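Local coordinates for ribulose-1,5-bisphosphate carboxylase/oxygenase large subunit (Rhodopseudomonas palustris, PDB 3QFW), which is a Rubisco-like protein, related to the carbon-fixing carboxylase but probably catalysing a different reaction, at residues 302-307 against 314-319. Numbering follows the deposited sequence.
Sequences QAARDP and CIPTPA
A304 and C314 are joined by one backbone hydrogen bond. C314 N donates to A304 O over 2.8 Å, and the N-H points almost straight at the oxygen (173°). The methyl group of A304 points at the other segment. A304 CB lies 3.3 Å from C314 O. A304 CB is also 4.1 Å from P316 CG, so the methyl rests against both the backbone and the proline ring.

R305 meets the CG and CD atoms of the same ring. Its side chain crosses P316 at about a right angle. R305 NE comes within 3.6 Å of P316 CG, and R305 CG lies 3.9 Å from P316 CG. R305 CG is anti to the carbonyl carbon (chi1 -70°), and the chain then runs extended to NE, which carries it across the proline.

The contact spans the loop from helix to strand in one beta-alpha-beta unit of the TIM-barrel catalytic domain. Helix 294-305 ends here, and strand 315-319 follows after a nine-residue loop. D306 is the first residue to leave helical geometry. The A304 bond thus ties the last turn of the helix to the residue just before the strand.

Further out, D337 O accepts a hydrogen bond from R305 NE, which helps keep NE beside P316, and Y334 O accepts a weak one from R305 NH2. Strand 315-319 lies between strands 280-284 and 339-341, and P316 touches F283 of the former. R274 NH1 is hydrogen-bonded to A303 O and D306 O.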
loop_
_atom_site.group_PDB
_atom_site.type_symbol
_atom_site.label_atom_id
_atom_site.label_comp_id
_atom_site.label_asym_id
_atom_site.label_seq_id
_atom_site.Cartn_x
_atom_site.Cartn_y
_atom_site.Cartn_z
ATOM N N GLN B 302 -6.757 5.953 -21.343
ATOM C CA GLN B 302 -5.863 6.868 -22.059
ATOM C C GLN B 302 -4.500 6.998 -21.370
ATOM O O GLN B 302 -3.462 7.059 -22.027
ATOM C CB GLN B 302 -6.508 8.249 -22.219
ATOM C CG GLN B 302 -7.740 8.240 -23.115
ATOM C CD GLN B 302 -8.561 9.515 -23.016
ATOM O OE1 GLN B 302 -8.389 10.309 -22.096
ATOM N NE2 GLN B 302 -9.476 9.706 -23.968
ATOM N N ALA B 303 -4.509 7.032 -20.045
ATOM C CA ALA B 303 -3.256 7.092 -19.308
ATOM C C ALA B 303 -2.424 5.840 -19.599
ATOM O O ALA B 303 -1.196 5.896 -19.674
ATOM C CB ALA B 303 -3.528 7.235 -17.831
ATOM N N ALA B 304 -3.097 4.711 -19.790
ATOM C CA ALA B 304 -2.396 3.462 -20.062
ATOM C C ALA B 304 -1.813 3.418 -21.481
ATOM O O ALA B 304 -0.729 2.873 -21.695
ATOM C CB ALA B 304 -3.319 2.289 -19.849
ATOM N N ARG B 305 -2.530 4.017 -22.427
ATOM C CA ARG B 305 -2.272 3.819 -23.864
ATOM C C ARG B 305 -1.516 4.935 -24.565
ATOM O O ARG B 305 -0.759 4.686 -25.513
ATOM C CB ARG B 305 -3.587 3.747 -24.615
ATOM C CG ARG B 305 -4.467 2.567 -24.424
ATOM C CD ARG B 305 -5.744 2.930 -25.148
ATOM N NE ARG B 305 -6.774 1.915 -25.081
ATOM C CZ ARG B 305 -8.068 2.179 -25.199
ATOM N NH1 ARG B 305 -8.482 3.431 -25.367
ATOM N NH2 ARG B 305 -8.944 1.192 -25.119
ATOM N N ASP B 306 -1.785 6.170 -24.157
ATOM C CA ASP B 306 -1.353 7.329 -24.933
ATOM C C ASP B 306 0.147 7.597 -24.838
ATOM O O ASP B 306 0.830 7.054 -23.965
ATOM C CB ASP B 306 -2.176 8.561 -24.543
ATOM C CG ASP B 306 -3.640 8.426 -24.938
ATOM O OD1 ASP B 306 -3.963 7.500 -25.708
ATOM O OD2 ASP B 306 -4.470 9.238 -24.483
ATOM N N PRO B 307 0.674 8.428 -25.752
ATOM C CA PRO B 307 2.095 8.780 -25.675
ATOM C C PRO B 307 2.482 9.206 -24.262
ATOM O O PRO B 307 1.756 9.962 -23.619
ATOM C CB PRO B 307 2.209 9.959 -26.642
ATOM C CG PRO B 307 1.150 9.670 -27.676
ATOM C CD PRO B 307 -0.002 9.104 -26.874
ATOM N N CYS B 314 0.387 0.300 -22.178
ATOM C CA CYS B 314 -0.060 -0.788 -21.306
ATOM C C CYS B 314 -1.516 -1.062 -21.681
ATOM O O CYS B 314 -2.277 -0.114 -21.862
ATOM C CB CYS B 314 0.049 -0.324 -19.832
ATOM S SG CYS B 314 -0.783 -1.338 -18.566
ATOM N N ILE B 315 -1.915 -2.325 -21.831
ATOM C CA ILE B 315 -3.301 -2.601 -22.242
ATOM C C ILE B 315 -4.277 -2.451 -21.079
ATOM O O ILE B 315 -4.175 -3.162 -20.085
ATOM C CB ILE B 315 -3.510 -4.021 -22.823
ATOM C CG1 ILE B 315 -2.316 -4.472 -23.667
ATOM C CG2 ILE B 315 -4.815 -4.082 -23.616
ATOM C CD1 ILE B 315 -1.357 -5.353 -22.878
ATOM N N PRO B 316 -5.249 -1.539 -21.215
ATOM C CA PRO B 316 -6.269 -1.423 -20.171
ATOM C C PRO B 316 -7.112 -2.686 -20.160
ATOM O O PRO B 316 -7.535 -3.157 -21.219
ATOM C CB PRO B 316 -7.119 -0.229 -20.616
ATOM C CG PRO B 316 -6.418 0.368 -21.812
ATOM C CD PRO B 316 -5.529 -0.686 -22.383
ATOM N N THR B 317 -7.344 -3.243 -18.980
ATOM C CA THR B 317 -8.049 -4.506 -18.884
ATOM C C THR B 317 -9.248 -4.404 -17.953
ATOM O O THR B 317 -9.155 -4.747 -16.765
ATOM C CB THR B 317 -7.092 -5.602 -18.417
ATOM O OG1 THR B 317 -5.958 -5.634 -19.289
ATOM C CG2 THR B 317 -7.777 -6.954 -18.396
ATOM N N PRO B 318 -10.385 -3.930 -18.485
ATOM C CA PRO B 318 -11.586 -3.680 -17.681
ATOM C C PRO B 318 -12.204 -4.976 -17.200
ATOM O O PRO B 318 -12.161 -5.983 -17.913
ATOM C CB PRO B 318 -12.560 -3.017 -18.674
ATOM C CG PRO B 318 -11.794 -2.727 -19.874
ATOM C CD PRO B 318 -10.590 -3.592 -19.904
ATOM N N ALA B 319 -12.809 -4.922 -16.022
ATOM C CA ALA B 319 -13.437 -6.083 -15.407
ATOM C C ALA B 319 -14.745 -5.681 -14.738
ATOM O O ALA B 319 -14.885 -4.573 -14.226
ATOM C CB ALA B 319 -12.506 -6.728 -14.406
#